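Local coordinates for protein NADP-dependent 2-hydroxyacid dehydrogenase (Rhizobium etli, PDB 4XCV) that probably interconverts 2-hydroxyacids and 2-oxoacids, using NADP(H) as the hydride carrier, at residues T101-W106 with I231-G236; G144-G149 with I167-T172. One frame throughout, in Å; residues are numbered along the deposited sequence. Where two conformers were deposited one is given.

Contact 1 (T101-W106 with I231-G236); sequences TRMSEW and INAGRG. With NDP (NADPH dihydro-nicotinamide-adenine-dinucleotide phosphate), chain B.
Met103 reaches from helix 100-116 to both Ala233 and the nicotinamide end of NADPH. With CG anti to the backbone N (chi1 179°) the chain first runs out from the helix, then bends at its next two torsions. Its SD comes to 3.7 Å from Ala233 CB, while the methyl CE lies 3.6 Å from Ala233 O and 3.7 Å from C3N of the cofactor. A long, flexible, apolar residue suits this double task, and Leu151 of helix 150-162 packs against it as well. Ala233 O also accepts a bond from the carboxamide N7N of NADPH at 2.9 Å, with an N-H...O angle of 160°. Strand 229-232 is an inner strand of the parallel Rossmann-type sheet, and the chain leaving its C-terminal end carries this carbonyl to the cofactor. The turn there is an Asx turn: Asn232 OD1 takes the N-H of Gly234 at 3.0 Å, and Asn232 ND2 is held by Gln239 and the carbonyl of Arg235. Back on the helix, Glu105 forms a salt bridge with Arg116 of the second subunit. About one turn beyond Met103, Trp106 brings the six-membered part of its indole obliquely against Ile231 and Ala233: CZ3 lies 3.5 Å from Ile231 CG2 and 3.7 Å from Ala233 CB. The broad apolar ring suits this buried place between helix and strand end, and its NE1 makes a weak hydrogen bond to Thr281 OG1.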
loop_
_atom_site.group_PDB
_atom_site.type_symbol
_atom_site.label_atom_id
_atom_site.label_comp_id
_atom_site.label_asym_id
_atom_site.label_seq_id
_atom_site.Cartn_x
_atom_site.Cartn_y
_atom_site.Cartn_z
ATOM N N THR A 101 5.065 -12.786 0.638
ATOM C CA THR A 101 4.388 -11.761 -0.119
ATOM C C THR A 101 3.300 -11.072 0.732
ATOM O O THR A 101 3.018 -9.887 0.547
ATOM C CB THR A 101 3.881 -12.305 -1.480
ATOM O OG1 THR A 101 3.653 -11.220 -2.379
ATOM C CG2 THR A 101 2.641 -13.153 -1.339
ATOM N N ARG A 102 2.699 -11.798 1.652
ATOM C CA ARG A 102 1.675 -11.235 2.524
ATOM C C ARG A 102 2.295 -10.291 3.545
ATOM O O ARG A 102 1.747 -9.222 3.871
ATOM C CB ARG A 102 0.841 -12.319 3.191
ATOM C CG ARG A 102 0.031 -13.116 2.147
ATOM C CD ARG A 102 -1.007 -14.034 2.728
ATOM N NE ARG A 102 -2.003 -13.194 3.309
ATOM C CZ ARG A 102 -2.335 -13.138 4.583
ATOM N NH1 ARG A 102 -1.852 -14.061 5.459
ATOM N NH2 ARG A 102 -3.189 -12.228 4.943
ATOM N N MET A 103 3.487 -10.604 4.054
ATOM C CA MET A 103 4.177 -9.669 4.958
ATOM C C MET A 103 4.488 -8.418 4.196
ATOM O O MET A 103 4.311 -7.301 4.714
ATOM C CB MET A 103 5.476 -10.263 5.497
ATOM C CG MET A 103 6.189 -9.286 6.415
ATOM S SD MET A 103 5.250 -8.738 7.853
ATOM C CE MET A 103 5.608 -10.096 8.937
ATOM N N SER A 104 4.933 -8.504 2.945
ATOM C CA SER A 104 5.229 -7.312 2.166
ATOM C C SER A 104 3.976 -6.490 1.891
ATOM O O SER A 104 4.055 -5.232 1.920
ATOM C CB SER A 104 5.920 -7.657 0.881
ATOM O OG SER A 104 7.203 -8.172 1.166
ATOM N N GLU A 105 2.814 -7.124 1.691
ATOM C CA GLU A 105 1.568 -6.350 1.541
ATOM C C GLU A 105 1.381 -5.493 2.800
ATOM O O GLU A 105 1.042 -4.296 2.708
ATOM C CB GLU A 105 0.386 -7.263 1.421
ATOM C CG GLU A 105 0.256 -8.058 0.128
ATOM C CD GLU A 105 -0.670 -9.232 0.222
ATOM O OE1 GLU A 105 -1.401 -9.342 1.251
ATOM O OE2 GLU A 105 -0.756 -10.073 -0.714
ATOM N N TRP A 106 1.552 -6.111 3.977
ATOM C CA TRP A 106 1.311 -5.401 5.242
ATOM C C TRP A 106 2.299 -4.269 5.416
ATOM O O TRP A 106 1.904 -3.142 5.770
ATOM C CB TRP A 106 1.352 -6.392 6.400
ATOM C CG TRP A 106 1.022 -5.822 7.751
ATOM C CD1 TRP A 106 -0.185 -5.855 8.350
ATOM C CD2 TRP A 106 1.904 -5.183 8.682
ATOM N NE1 TRP A 106 -0.136 -5.261 9.575
ATOM C CE2 TRP A 106 1.141 -4.839 9.800
ATOM C CE3 TRP A 106 3.251 -4.844 8.668
ATOM C CZ2 TRP A 106 1.686 -4.166 10.898
ATOM C CZ3 TRP A 106 3.802 -4.175 9.749
ATOM C CH2 TRP A 106 3.024 -3.872 10.850
ATOM N N ILE A 231 7.543 0.854 13.009
ATOM C CA ILE A 231 6.752 -0.251 12.536
ATOM C C ILE A 231 7.426 -1.545 12.984
ATOM O O ILE A 231 8.642 -1.682 12.786
ATOM C CB ILE A 231 6.584 -0.201 11.015
ATOM C CG1 ILE A 231 5.875 1.112 10.620
ATOM C CG2 ILE A 231 5.865 -1.440 10.496
ATOM C CD1 ILE A 231 5.619 1.244 9.126
ATOM N N ASN A 232 6.696 -2.482 13.597
ATOM C CA ASN A 232 7.264 -3.796 13.969
ATOM C C ASN A 232 6.305 -4.899 13.626
ATOM O O ASN A 232 5.149 -4.886 14.037
ATOM C CB ASN A 232 7.565 -3.843 15.472
ATOM C CG ASN A 232 8.360 -5.077 15.862
ATOM O OD1 ASN A 232 8.979 -5.733 15.018
ATOM N ND2 ASN A 232 8.372 -5.374 17.153
ATOM N N ALA A 233 6.810 -5.852 12.838
ATOM C CA ALA A 233 6.102 -7.126 12.600
ATOM C C ALA A 233 7.014 -8.308 12.787
ATOM O O ALA A 233 6.740 -9.378 12.265
ATOM C CB ALA A 233 5.474 -7.143 11.201
ATOM N N GLY A 234 8.088 -8.146 13.562
ATOM C CA GLY A 234 8.987 -9.253 13.868
ATOM C C GLY A 234 8.485 -9.998 15.074
ATOM O O GLY A 234 7.642 -10.897 14.939
ATOM N N ARG A 235 9.005 -9.619 16.254
ATOM C CA ARG A 235 8.564 -10.195 17.506
ATOM C C ARG A 235 8.286 -9.092 18.510
ATOM O O ARG A 235 9.018 -8.112 18.617
ATOM C CB ARG A 235 9.638 -11.161 18.039
ATOM C CG ARG A 235 9.854 -12.409 17.177
ATOM C CD ARG A 235 8.744 -13.435 17.285
ATOM N NE ARG A 235 8.635 -13.896 18.658
ATOM C CZ ARG A 235 9.329 -14.891 19.198
ATOM N NH1 ARG A 235 10.177 -15.627 18.483
ATOM N NH2 ARG A 235 9.139 -15.167 20.485
ATOM N N GLY A 236 7.215 -9.287 19.280
ATOM C CA GLY A 236 6.779 -8.306 20.228
ATOM C C GLY A 236 7.770 -8.066 21.374
ATOM O O GLY A 236 7.927 -6.940 21.851
HETATM P PA NDP B . 15.664 -14.403 8.531
HETATM O O1A NDP B . 15.606 -14.777 7.082
HETATM O O2A NDP B . 16.339 -15.316 9.534
HETATM O O5B NDP B . 16.335 -12.952 8.602
HETATM C C5B NDP B . 16.658 -12.396 9.880
HETATM C C4B NDP B . 17.344 -11.074 9.629
HETATM O O4B NDP B . 17.554 -10.447 10.891
HETATM C C3B NDP B . 18.687 -11.244 8.960
HETATM O O3B NDP B . 18.919 -10.170 8.026
HETATM C C2B NDP B . 19.611 -11.138 10.145
HETATM O O2B NDP B . 20.952 -10.663 9.843
HETATM C C1B NDP B . 18.897 -10.083 10.986
HETATM N N9A NDP B . 19.323 -10.074 12.387
HETATM C C8A NDP B . 19.199 -11.108 13.242
HETATM N N7A NDP B . 19.797 -10.777 14.428
HETATM C C5A NDP B . 20.327 -9.529 14.258
HETATM C C6A NDP B . 21.104 -8.695 15.061
HETATM N N6A NDP B . 21.412 -9.027 16.315
HETATM N N1A NDP B . 21.491 -7.518 14.555
HETATM C C2A NDP B . 21.155 -7.159 13.297
HETATM N N3A NDP B . 20.422 -7.912 12.460
HETATM C C4A NDP B . 20.026 -9.089 12.989
HETATM O O3 NDP B . 14.182 -14.134 9.093
HETATM P PN NDP B . 12.844 -13.737 8.296
HETATM O O1N NDP B . 13.163 -12.531 7.476
HETATM O O2N NDP B . 12.299 -14.879 7.580
HETATM O O5D NDP B . 11.870 -13.419 9.496
HETATM C C5D NDP B . 12.214 -12.431 10.477
HETATM C C4D NDP B . 11.300 -12.664 11.686
HETATM O O4D NDP B . 9.967 -12.287 11.372
HETATM C C3D NDP B . 11.165 -14.094 12.132
HETATM O O3D NDP B . 12.255 -14.484 12.986
HETATM C C2D NDP B . 9.824 -14.128 12.847
HETATM O O2D NDP B . 10.031 -13.939 14.267
HETATM C C1D NDP B . 9.104 -12.916 12.330
HETATM N N1N NDP B . 7.838 -13.171 11.638
HETATM C C2N NDP B . 6.698 -12.506 12.008
HETATM C C3N NDP B . 5.497 -12.795 11.454
HETATM C C7N NDP B . 4.292 -12.085 11.793
HETATM O O7N NDP B . 3.208 -12.653 11.518
HETATM N N7N NDP B . 4.279 -10.881 12.337
HETATM C C4N NDP B . 5.407 -13.795 10.368
HETATM C C5N NDP B . 6.683 -14.404 10.038
HETATM C C6N NDP B . 7.823 -14.147 10.640
HETATM P P2B NDP B . 21.882 -11.496 8.809
HETATM O O1X NDP B . 23.240 -10.886 8.942
HETATM O O2X NDP B . 21.817 -12.942 9.270
HETATM O O3X NDP B . 21.264 -11.369 7.477
#

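Contact 2 (G144-G149 with I167-T172); sequences GVMGLG and IGWSRT. With NDP (NADPH dihydro-nicotinamide-adenine-dinucleotide phosphate), chain B.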
loop_
_atom_site.group_PDB
_atom_site.type_symbol
_atom_site.label_atom_id
_atom_site.label_comp_id
_atom_site.label_asym_id
_atom_site.label_seq_id
_atom_site.Cartn_x
_atom_site.Cartn_y
_atom_site.Cartn_z
ATOM N N GLY A 144 13.827 2.623 6.719
ATOM C CA GLY A 144 14.944 1.825 7.190
ATOM C C GLY A 144 14.459 0.470 7.636
ATOM O O GLY A 144 13.736 0.372 8.634
ATOM N N VAL A 145 14.833 -0.575 6.883
ATOM C CA VAL A 145 14.398 -1.935 7.186
ATOM C C VAL A 145 15.458 -2.622 8.047
ATOM O O VAL A 145 16.609 -2.755 7.640
ATOM C CB VAL A 145 14.106 -2.713 5.900
ATOM C CG1 VAL A 145 13.620 -4.100 6.233
ATOM C CG2 VAL A 145 13.060 -1.961 5.073
ATOM N N MET A 146 15.044 -3.086 9.212
ATOM C CA MET A 146 15.913 -3.786 10.163
ATOM C C MET A 146 15.595 -5.255 10.051
ATOM O O MET A 146 14.518 -5.734 10.433
ATOM C CB MET A 146 15.736 -3.281 11.592
ATOM C CG MET A 146 16.051 -1.798 11.677
ATOM S SD MET A 146 15.976 -1.082 13.349
ATOM C CE MET A 146 17.559 -1.428 13.963
ATOM N N GLY A 147 16.577 -5.978 9.499
ATOM C CA GLY A 147 16.379 -7.388 9.155
ATOM C C GLY A 147 16.252 -7.465 7.648
ATOM O O GLY A 147 15.321 -6.896 7.058
ATOM N N LEU A 148 17.204 -8.138 7.019
ATOM C CA LEU A 148 17.276 -8.257 5.577
ATOM C C LEU A 148 17.325 -9.723 5.227
ATOM O O LEU A 148 18.165 -10.164 4.409
ATOM C CB LEU A 148 18.488 -7.499 5.043
ATOM C CG LEU A 148 18.428 -6.002 5.243
ATOM C CD1 LEU A 148 19.700 -5.394 4.722
ATOM C CD2 LEU A 148 17.183 -5.347 4.611
ATOM N N GLY A 149 16.438 -10.506 5.828
ATOM C CA GLY A 149 16.341 -11.944 5.549
ATOM C C GLY A 149 15.255 -12.180 4.518
ATOM O O GLY A 149 15.045 -11.355 3.603
ATOM N N ILE A 167 16.764 2.059 2.963
ATOM C CA ILE A 167 18.077 1.641 3.460
ATOM C C ILE A 167 17.854 0.408 4.336
ATOM O O ILE A 167 16.732 0.164 4.788
ATOM C CB ILE A 167 18.815 2.760 4.203
ATOM C CG1 ILE A 167 18.060 3.228 5.441
ATOM C CG2 ILE A 167 19.044 3.909 3.250
ATOM C CD1 ILE A 167 18.750 4.309 6.269
ATOM N N GLY A 168 18.907 -0.388 4.566
ATOM C CA GLY A 168 18.763 -1.596 5.370
ATOM C C GLY A 168 19.866 -1.800 6.362
ATOM O O GLY A 168 20.977 -1.277 6.236
ATOM N N TRP A 169 19.530 -2.593 7.374
ATOM C CA TRP A 169 20.440 -2.892 8.455
ATOM C C TRP A 169 20.284 -4.384 8.789
ATOM O O TRP A 169 19.182 -4.904 8.881
ATOM C CB TRP A 169 20.090 -2.018 9.658
ATOM C CG TRP A 169 20.924 -2.243 10.897
ATOM C CD1 TRP A 169 22.144 -1.672 11.165
ATOM C CD2 TRP A 169 20.606 -3.027 12.050
ATOM N NE1 TRP A 169 22.573 -2.026 12.422
ATOM C CE2 TRP A 169 21.645 -2.858 12.986
ATOM C CE3 TRP A 169 19.527 -3.819 12.427
ATOM C CZ2 TRP A 169 21.631 -3.448 14.253
ATOM C CZ3 TRP A 169 19.517 -4.373 13.674
ATOM C CH2 TRP A 169 20.546 -4.199 14.574
ATOM N N SER A 170 21.415 -5.042 8.968
ATOM C CA SER A 170 21.430 -6.471 9.346
ATOM C C SER A 170 22.714 -6.778 10.034
ATOM O O SER A 170 23.601 -5.945 10.118
ATOM C CB SER A 170 21.203 -7.354 8.134
ATOM O OG SER A 170 22.109 -7.108 7.089
ATOM N N ARG A 171 22.822 -7.978 10.585
ATOM C CA ARG A 171 23.981 -8.316 11.406
ATOM C C ARG A 171 25.259 -8.281 10.584
ATOM O O ARG A 171 26.309 -7.723 11.018
ATOM C CB ARG A 171 23.738 -9.701 12.069
ATOM C CG ARG A 171 24.649 -9.992 13.221
ATOM C CD ARG A 171 24.173 -11.222 14.014
ATOM N NE ARG A 171 24.194 -12.465 13.226
ATOM C CZ ARG A 171 25.217 -13.296 13.059
ATOM N NH1 ARG A 171 26.385 -13.066 13.639
ATOM N NH2 ARG A 171 25.076 -14.381 12.290
ATOM N N THR A 172 25.212 -8.882 9.419
ATOM C CA THR A 172 26.231 -8.769 8.383
ATOM C C THR A 172 25.687 -7.941 7.260
ATOM O O THR A 172 24.587 -8.187 6.768
ATOM C CB THR A 172 26.631 -10.171 7.867
ATOM O OG1 THR A 172 27.216 -10.890 8.947
ATOM C CG2 THR A 172 27.641 -10.082 6.774
HETATM P PA NDP B . 15.664 -14.403 8.531
HETATM O O1A NDP B . 15.606 -14.777 7.082
HETATM O O2A NDP B . 16.339 -15.316 9.534
HETATM O O5B NDP B . 16.335 -12.952 8.602
HETATM C C5B NDP B . 16.658 -12.396 9.880
HETATM C C4B NDP B . 17.344 -11.074 9.629
HETATM O O4B NDP B . 17.554 -10.447 10.891
HETATM C C3B NDP B . 18.687 -11.244 8.960
HETATM O O3B NDP B . 18.919 -10.170 8.026
HETATM C C2B NDP B . 19.611 -11.138 10.145
HETATM O O2B NDP B . 20.952 -10.663 9.843
HETATM C C1B NDP B . 18.897 -10.083 10.986
HETATM N N9A NDP B . 19.323 -10.074 12.387
HETATM C C8A NDP B . 19.199 -11.108 13.242
HETATM N N7A NDP B . 19.797 -10.777 14.428
HETATM C C5A NDP B . 20.327 -9.529 14.258
HETATM C C6A NDP B . 21.104 -8.695 15.061
HETATM N N6A NDP B . 21.412 -9.027 16.315
HETATM N N1A NDP B . 21.491 -7.518 14.555
HETATM C C2A NDP B . 21.155 -7.159 13.297
HETATM N N3A NDP B . 20.422 -7.912 12.460
HETATM C C4A NDP B . 20.026 -9.089 12.989
HETATM O O3 NDP B . 14.182 -14.134 9.093
HETATM P PN NDP B . 12.844 -13.737 8.296
HETATM O O1N NDP B . 13.163 -12.531 7.476
HETATM O O2N NDP B . 12.299 -14.879 7.580
HETATM O O5D NDP B . 11.870 -13.419 9.496
HETATM C C5D NDP B . 12.214 -12.431 10.477
HETATM C C4D NDP B . 11.300 -12.664 11.686
HETATM O O4D NDP B . 9.967 -12.287 11.372
HETATM C C3D NDP B . 11.165 -14.094 12.132
HETATM O O3D NDP B . 12.255 -14.484 12.986
HETATM C C2D NDP B . 9.824 -14.128 12.847
HETATM O O2D NDP B . 10.031 -13.939 14.267
HETATM C C1D NDP B . 9.104 -12.916 12.330
HETATM N N1N NDP B . 7.838 -13.171 11.638
HETATM C C2N NDP B . 6.698 -12.506 12.008
HETATM C C3N NDP B . 5.497 -12.795 11.454
HETATM C C7N NDP B . 4.292 -12.085 11.793
HETATM O O7N NDP B . 3.208 -12.653 11.518
HETATM N N7N NDP B . 4.279 -10.881 12.337
HETATM C C4N NDP B . 5.407 -13.795 10.368
HETATM C C5N NDP B . 6.683 -14.404 10.038
HETATM C C6N NDP B . 7.823 -14.147 10.640
HETATM P P2B NDP B . 21.882 -11.496 8.809
HETATM O O1X NDP B . 23.240 -10.886 8.942
HETATM O O2X NDP B . 21.817 -12.942 9.270
HETATM O O3X NDP B . 21.264 -11.369 7.477
#
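Ile167 pairs with Gly144 in parallel register, and its carbonyl O accepts the N-H of Val145 at 2.9 Å. Its CG1 packs on Gly144 CA at van der Waals distance. Gly168, opposite Val145, has to be small: a CB there would clash with Leu148 CD1. The pairing continues as Trp169 N donates to Val145 O and Trp169 O takes the N-H of Gly147, the latter nearly straight at 174°. These two strands and helix 150-162 form a right-handed beta-alpha-beta crossover, whose glycine-rich turn fits the Rossmann GxGxxG pattern.

The indole of Trp169, its CG anti to the backbone N (chi1 178°), is sandwiched. Met146 CE makes a CH-pi contact over one face, 3.8 Å from the centroid of the six-membered ring, and the adenine comes over the opposite face with C2A 3.3 Å from Trp169 CH2. With an alanine here the flat wall is gone, and the adenine would probably be freer to shift while the Met146 methyl loses its aromatic partner.

Ser170 OG bonds to Thr172 O at 2.7 Å, bracing the turn, while Leu148 CD1 rests against the serine. Leu148 N donates to the ribose O3B at 2.8 Å; Arg171 N makes a weak bond to O2B. Thr172 N gives a firmer one, 2.9 Å to O1X. A backbone amide aimed at the 2'-phosphate, with Lys174 also bonding to NADPH, is consistent with an enzyme that uses NADP(H), since NAD(H) has no phosphate at this position.

Both contacts reach the same parallel sheet and the same bound NADPH, at different ends of the cofactor. Contact 2 holds the adenosine half at strands 142-146 and 165-169; contact 1 meets the nicotinamide half at the loop after strand 229-232, with strand 196-199 between the two sets. Their centres are 14 Å apart and their nearest atoms about 7 Å, so they do not touch each other, and the extended cofactor bridges them. Along the chain contact 2 is nested inside the loop that contact 1 closes. Helix 150-162 adds a physical tie: Leu151 packs on Met103 of contact 1, and Val156 on Val145 and Leu148 of contact 2.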